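Local coordinates for nitrogenase molybdenum-iron protein alpha chain (Clostridium pasteurianum, PDB 4WES), which forms part of the nitrogenase complex and carries the iron-molybdenum cofactor at which dinitrogen is reduced to ammonium, at residues 55-67 / 80-94. Residues are numbered along the deposited sequence; the frame is centred on the assembly and turned at random.
Sequences YAGCKGVVMGPIK and SFYTWGGRRFKSKPE. With ICS (iron-sulfur-molybdenum cluster with interstitial carbon), chain F; HCA (3-hydroxy-3-carboxy-adipic acid), chain E.
Arg87 reaches across to Gly60 and Val61 of helix 54-63, a helix with a wider pi-type turn over residues 56-63, and is a worked example of a side chain placed between backbone carbonyls and a metallocluster, here the iron-molybdenum cofactor. Its side chain, extended from CG to NE with CG anti to the backbone N (chi1 180°), sets the guanidinium with one face against Val61 CA. NH2 makes two weak, bent hydrogen bonds, to Gly60 O and to Val61 O, while NH1 lies 3.3 Å from sulfur S5A of the cluster. Val61 borders the cluster as well, its CG1 3.5 Å from S2A, and Arg87 CB lies near homocitrate O6. Beside the arginine, Pro65 CG sits over the Phe89 ring in a CH-pi contact, 3.9 Å from the centroid.

Farther out, both ends of the contact are polar. Lys59 NZ donates to Thr83 OG1 (2.8 Å), and that hydroxyl donates in turn to Ser80 O; two waters also accept from the ammonium. Tyr55, whose OH bonds to Cys79 O and Thr73, continues this end toward the [8Fe-7S] cluster. At the other end Lys67 forms salt bridges with Glu94 and Asp243, and its NZ meets Lys92 O at 2.7 Å, almost in line with the carbonyl bond (167°).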
loop_
_atom_site.group_PDB
_atom_site.type_symbol
_atom_site.label_atom_id
_atom_site.label_comp_id
_atom_site.label_asym_id
_atom_site.label_seq_id
_atom_site.Cartn_x
_atom_site.Cartn_y
_atom_site.Cartn_z
ATOM N N TYR A 55 12.835 29.292 22.348
ATOM C CA TYR A 55 12.789 29.340 20.909
ATOM C C TYR A 55 11.493 28.726 20.396
ATOM O O TYR A 55 10.831 29.266 19.508
ATOM C CB TYR A 55 14.010 28.638 20.297
ATOM C CG TYR A 55 13.819 28.220 18.872
ATOM C CD1 TYR A 55 13.352 26.962 18.552
ATOM C CD2 TYR A 55 14.067 29.102 17.818
ATOM C CE1 TYR A 55 13.146 26.575 17.266
ATOM C CE2 TYR A 55 13.855 28.721 16.518
ATOM C CZ TYR A 55 13.399 27.459 16.210
ATOM O OH TYR A 55 13.227 27.081 14.910
ATOM N N ALA A 56 11.054 27.611 21.004
ATOM C CA ALA A 56 9.766 27.031 20.658
ATOM C C ALA A 56 8.659 28.046 20.875
ATOM O O ALA A 56 7.804 28.253 20.021
ATOM C CB ALA A 56 9.533 25.763 21.483
ATOM N N GLY A 57 8.659 28.704 22.049
ATOM C CA GLY A 57 7.601 29.650 22.356
ATOM C C GLY A 57 7.554 30.853 21.433
ATOM O O GLY A 57 6.486 31.408 21.148
ATOM N N CYS A 58 8.704 31.271 20.945
ATOM C CA CYS A 58 8.796 32.465 20.070
ATOM C C CYS A 58 8.600 32.112 18.595
ATOM O O CYS A 58 7.651 32.584 17.954
ATOM C CB CYS A 58 10.167 33.097 20.292
ATOM S SG CYS A 58 10.373 34.667 19.396
ATOM N N LYS A 59 9.465 31.263 18.043
ATOM C CA LYS A 59 9.390 30.896 16.638
ATOM C C LYS A 59 8.311 29.858 16.378
ATOM O O LYS A 59 7.496 29.985 15.472
ATOM C CB LYS A 59 10.756 30.404 16.146
ATOM C CG LYS A 59 10.919 30.244 14.638
ATOM C CD LYS A 59 10.382 28.973 14.031
ATOM C CE LYS A 59 10.748 28.925 12.567
ATOM N NZ LYS A 59 10.268 27.706 11.860
ATOM N N GLY A 60 8.356 28.770 17.151
ATOM C CA GLY A 60 7.448 27.677 16.880
ATOM C C GLY A 60 5.996 27.987 17.168
ATOM O O GLY A 60 5.111 27.397 16.538
ATOM N N VAL A 61 5.753 28.887 18.116
ATOM C CA VAL A 61 4.423 29.142 18.642
ATOM C C VAL A 61 3.877 30.488 18.165
ATOM O O VAL A 61 2.962 30.536 17.343
ATOM C CB VAL A 61 4.376 28.982 20.187
ATOM C CG1 VAL A 61 3.036 29.426 20.740
ATOM C CG2 VAL A 61 4.691 27.529 20.553
ATOM N N VAL A 62 4.418 31.609 18.636
ATOM C CA VAL A 62 3.784 32.887 18.322
ATOM C C VAL A 62 4.027 33.356 16.899
ATOM O O VAL A 62 3.101 33.821 16.208
ATOM C CB VAL A 62 4.186 33.970 19.356
ATOM C CG1 VAL A 62 3.631 35.342 18.946
ATOM C CG2 VAL A 62 3.683 33.581 20.740
ATOM N N MET A 63 5.249 33.259 16.402
ATOM C CA MET A 63 5.604 33.908 15.135
ATOM C C MET A 63 5.383 33.036 13.896
ATOM O O MET A 63 4.923 33.540 12.862
ATOM C CB MET A 63 7.042 34.382 15.157
ATOM C CG MET A 63 7.272 35.492 16.155
ATOM S SD MET A 63 6.278 36.970 15.870
ATOM C CE MET A 63 6.778 37.376 14.202
ATOM N N GLY A 64 5.714 31.744 13.981
ATOM C CA GLY A 64 5.596 30.834 12.868
ATOM C C GLY A 64 4.303 30.911 12.063
ATOM O O GLY A 64 4.356 30.777 10.850
ATOM N N PRO A 65 3.157 31.061 12.733
ATOM C CA PRO A 65 1.916 31.091 11.966
ATOM C C PRO A 65 1.742 32.233 10.979
ATOM O O PRO A 65 0.842 32.174 10.160
ATOM C CB PRO A 65 0.836 31.115 13.035
ATOM C CG PRO A 65 1.496 30.446 14.220
ATOM C CD PRO A 65 2.890 30.954 14.169
ATOM N N ILE A 66 2.523 33.303 11.098
ATOM C CA ILE A 66 2.401 34.421 10.134
ATOM C C ILE A 66 2.906 33.919 8.785
ATOM O O ILE A 66 4.098 33.699 8.587
ATOM C CB ILE A 66 3.145 35.677 10.602
ATOM C CG1 ILE A 66 2.643 36.131 11.965
ATOM C CG2 ILE A 66 2.961 36.792 9.550
ATOM C CD1 ILE A 66 3.374 37.326 12.542
ATOM N N LYS A 67 1.986 33.727 7.838
ATOM C CA LYS A 67 2.218 32.840 6.711
ATOM C C LYS A 67 2.968 33.452 5.555
ATOM O O LYS A 67 3.452 32.730 4.694
ATOM C CB LYS A 67 0.871 32.302 6.224
ATOM C CG LYS A 67 -0.035 33.380 5.628
ATOM C CD LYS A 67 -1.480 32.971 5.529
ATOM C CE LYS A 67 -2.343 34.147 5.174
ATOM N NZ LYS A 67 -3.768 33.768 5.066
ATOM N N SER A 80 15.349 24.140 13.479
ATOM C CA SER A 80 14.488 24.341 12.304
ATOM C C SER A 80 13.631 23.101 12.010
ATOM O O SER A 80 12.414 23.193 11.911
ATOM C CB SER A 80 15.394 24.667 11.115
ATOM O OG SER A 80 14.619 24.904 9.942
ATOM N N PHE A 81 14.276 21.939 11.863
ATOM C CA PHE A 81 13.588 20.691 11.515
ATOM C C PHE A 81 12.429 20.402 12.454
ATOM O O PHE A 81 11.367 19.957 12.007
ATOM C CB PHE A 81 14.586 19.529 11.562
ATOM C CG PHE A 81 13.981 18.209 11.208
ATOM C CD1 PHE A 81 13.907 17.764 9.900
ATOM C CD2 PHE A 81 13.474 17.388 12.200
ATOM C CE1 PHE A 81 13.350 16.543 9.562
ATOM C CE2 PHE A 81 12.911 16.184 11.878
ATOM C CZ PHE A 81 12.843 15.748 10.579
ATOM N N TYR A 82 12.592 20.656 13.746
ATOM C CA TYR A 82 11.568 20.322 14.723
ATOM C C TYR A 82 10.411 21.333 14.763
ATOM O O TYR A 82 9.447 21.116 15.505
ATOM C CB TYR A 82 12.209 20.084 16.097
ATOM C CG TYR A 82 13.092 18.871 16.061
ATOM C CD1 TYR A 82 12.567 17.616 15.787
ATOM C CD2 TYR A 82 14.457 18.961 16.302
ATOM C CE1 TYR A 82 13.372 16.485 15.709
ATOM C CE2 TYR A 82 15.262 17.833 16.208
ATOM C CZ TYR A 82 14.721 16.602 15.934
ATOM O OH TYR A 82 15.490 15.452 15.865
ATOM N N THR A 83 10.460 22.348 13.881
ATOM C CA THR A 83 9.341 23.261 13.677
ATOM C C THR A 83 8.696 23.057 12.317
ATOM O O THR A 83 7.861 23.870 11.887
ATOM C CB THR A 83 9.727 24.720 13.909
ATOM O OG1 THR A 83 10.695 25.156 12.935
ATOM C CG2 THR A 83 10.250 24.923 15.318
ATOM N N TRP A 84 9.005 21.963 11.641
ATOM C CA TRP A 84 8.487 21.658 10.316
ATOM C C TRP A 84 7.159 20.896 10.387
ATOM O O TRP A 84 7.082 19.673 10.201
ATOM C CB TRP A 84 9.549 20.915 9.495
ATOM C CG TRP A 84 9.368 20.868 8.027
ATOM C CD1 TRP A 84 8.400 21.457 7.269
ATOM C CD2 TRP A 84 10.208 20.169 7.113
ATOM N NE1 TRP A 84 8.586 21.191 5.931
ATOM C CE2 TRP A 84 9.677 20.362 5.829
ATOM C CE3 TRP A 84 11.313 19.344 7.268
ATOM C CZ2 TRP A 84 10.245 19.782 4.700
ATOM C CZ3 TRP A 84 11.896 18.780 6.145
ATOM C CH2 TRP A 84 11.353 19.004 4.879
ATOM N N GLY A 85 6.090 21.627 10.645
ATOM C CA GLY A 85 4.748 21.078 10.542
ATOM C C GLY A 85 4.192 20.329 11.734
ATOM O O GLY A 85 3.035 19.937 11.697
ATOM N N GLY A 86 4.983 20.162 12.792
ATOM C CA GLY A 86 4.485 19.430 13.942
ATOM C C GLY A 86 3.424 20.164 14.723
ATOM O O GLY A 86 2.597 19.550 15.386
ATOM N N ARG A 87 3.455 21.495 14.688
ATOM C CA ARG A 87 2.421 22.330 15.306
ATOM C C ARG A 87 1.489 22.772 14.176
ATOM O O ARG A 87 1.916 23.389 13.201
ATOM C CB ARG A 87 3.011 23.502 16.050
ATOM C CG ARG A 87 1.954 24.383 16.691
ATOM C CD ARG A 87 2.531 25.267 17.742
ATOM N NE ARG A 87 1.599 26.257 18.263
ATOM C CZ ARG A 87 1.442 27.490 17.777
ATOM N NH1 ARG A 87 0.640 28.337 18.379
ATOM N NH2 ARG A 87 2.094 27.882 16.679
ATOM N N ARG A 88 0.206 22.421 14.329
ATOM C CA ARG A 88 -0.746 22.391 13.246
ATOM C C ARG A 88 -1.518 23.696 13.024
ATOM O O ARG A 88 -2.726 23.665 12.771
ATOM C CB ARG A 88 -1.694 21.222 13.458
ATOM C CG ARG A 88 -1.002 19.861 13.445
ATOM C CD ARG A 88 -1.946 18.739 13.801
ATOM N NE ARG A 88 -3.067 18.704 12.873
ATOM C CZ ARG A 88 -4.339 19.038 13.111
ATOM N NH1 ARG A 88 -5.202 19.122 12.100
ATOM N NH2 ARG A 88 -4.770 19.308 14.328
ATOM N N PHE A 89 -0.813 24.831 13.025
ATOM C CA PHE A 89 -1.465 26.054 12.578
ATOM C C PHE A 89 -1.762 25.929 11.087
ATOM O O PHE A 89 -0.892 25.623 10.284
ATOM C CB PHE A 89 -0.614 27.298 12.871
ATOM C CG PHE A 89 0.858 27.207 12.539
ATOM C CD1 PHE A 89 1.337 27.552 11.298
ATOM C CD2 PHE A 89 1.742 26.808 13.506
ATOM C CE1 PHE A 89 2.698 27.494 11.015
ATOM C CE2 PHE A 89 3.083 26.769 13.264
ATOM C CZ PHE A 89 3.578 27.094 12.024
ATOM N N LYS A 90 -3.007 26.177 10.700
ATOM C CA LYS A 90 -3.389 26.067 9.294
ATOM C C LYS A 90 -3.348 27.437 8.616
ATOM O O LYS A 90 -3.689 28.455 9.220
ATOM C CB LYS A 90 -4.756 25.409 9.135
ATOM C CG LYS A 90 -4.810 23.930 9.528
ATOM C CD LYS A 90 -6.152 23.308 9.125
ATOM C CE LYS A 90 -6.193 21.817 9.407
ATOM N NZ LYS A 90 -7.470 21.219 9.012
ATOM N N SER A 91 -2.938 27.428 7.361
ATOM C CA SER A 91 -2.790 28.653 6.558
ATOM C C SER A 91 -3.291 28.430 5.160
ATOM O O SER A 91 -3.181 27.333 4.603
ATOM C CB SER A 91 -1.322 29.076 6.465
ATOM O OG SER A 91 -0.778 29.288 7.755
ATOM N N LYS A 92 -3.819 29.492 4.555
ATOM C CA LYS A 92 -4.153 29.441 3.157
ATOM C C LYS A 92 -3.722 30.763 2.498
ATOM O O LYS A 92 -3.614 31.784 3.176
ATOM C CB LYS A 92 -5.619 29.164 2.946
ATOM C CG LYS A 92 -6.505 30.186 3.492
ATOM C CD LYS A 92 -8.001 29.728 3.506
ATOM C CE LYS A 92 -8.888 30.762 4.167
ATOM N NZ LYS A 92 -8.833 32.064 3.437
ATOM N N PRO A 93 -3.464 30.754 1.191
ATOM C CA PRO A 93 -3.114 32.005 0.537
ATOM C C PRO A 93 -4.200 33.063 0.749
ATOM O O PRO A 93 -5.375 32.800 0.522
ATOM C CB PRO A 93 -3.040 31.614 -0.922
ATOM C CG PRO A 93 -2.884 30.176 -0.950
ATOM C CD PRO A 93 -3.505 29.624 0.271
ATOM N N GLU A 94 -3.798 34.251 1.175
ATOM C CA GLU A 94 -4.781 35.286 1.462
ATOM C C GLU A 94 -5.501 35.662 0.165
ATOM O O GLU A 94 -4.861 35.860 -0.860
ATOM C CB GLU A 94 -4.143 36.521 2.083
ATOM C CG GLU A 94 -5.134 37.500 2.712
ATOM C CD GLU A 94 -5.814 37.007 3.986
ATOM O OE1 GLU A 94 -5.370 36.007 4.583
ATOM O OE2 GLU A 94 -6.793 37.679 4.430
HETATM FE FE1 ICS F . -1.359 29.397 24.299
HETATM MO MO1 ICS F . 1.241 23.178 22.577
HETATM FE FE2 ICS F . 0.878 27.984 24.037
HETATM FE FE3 ICS F . -1.133 27.624 22.313
HETATM FE FE4 ICS F . -1.379 26.843 24.841
HETATM FE FE5 ICS F . -0.396 24.536 24.228
HETATM FE FE6 ICS F . 1.816 25.677 23.373
HETATM FE FE7 ICS F . -0.148 25.302 21.725
HETATM C CX ICS F . -0.095 26.342 23.459
HETATM S S1A ICS F . -0.160 28.408 26.000
HETATM S S1B ICS F . 1.714 23.923 24.743
HETATM S S2A ICS F . 0.095 29.540 22.579
HETATM S S2B ICS F . 3.025 27.408 23.933
HETATM S S3A ICS F . -1.913 24.926 25.851
HETATM S S3B ICS F . 2.028 24.996 21.268
HETATM S S4A ICS F . -2.981 27.912 23.594
HETATM S S4B ICS F . -1.083 23.410 22.419
HETATM S S5A ICS F . -1.290 26.583 20.342
HETATM C C1 HCA E . 5.834 23.138 21.753
HETATM C C2 HCA E . 4.832 22.703 20.680
HETATM C C3 HCA E . 3.707 21.812 21.202
HETATM C C4 HCA E . 4.152 20.347 21.375
HETATM C C5 HCA E . 2.900 19.491 21.635
HETATM C C6 HCA E . 3.053 18.146 22.279
HETATM C C7 HCA E . 2.552 21.835 20.199
HETATM O O1 HCA E . 5.486 23.149 22.942
HETATM O O2 HCA E . 6.965 23.499 21.387
HETATM O O3 HCA E . 2.321 17.199 21.854
HETATM O O4 HCA E . 3.871 18.004 23.215
HETATM O O5 HCA E . 1.414 22.107 20.641
HETATM O O6 HCA E . 2.780 21.529 19.020
HETATM O O7 HCA E . 3.249 22.280 22.462
HETATM O O HOH W 1 13.094 27.031 10.757
HETATM O O HOH W 2 7.551 27.023 11.877
HETATM O O HOH W 3 -1.163 30.213 10.421
#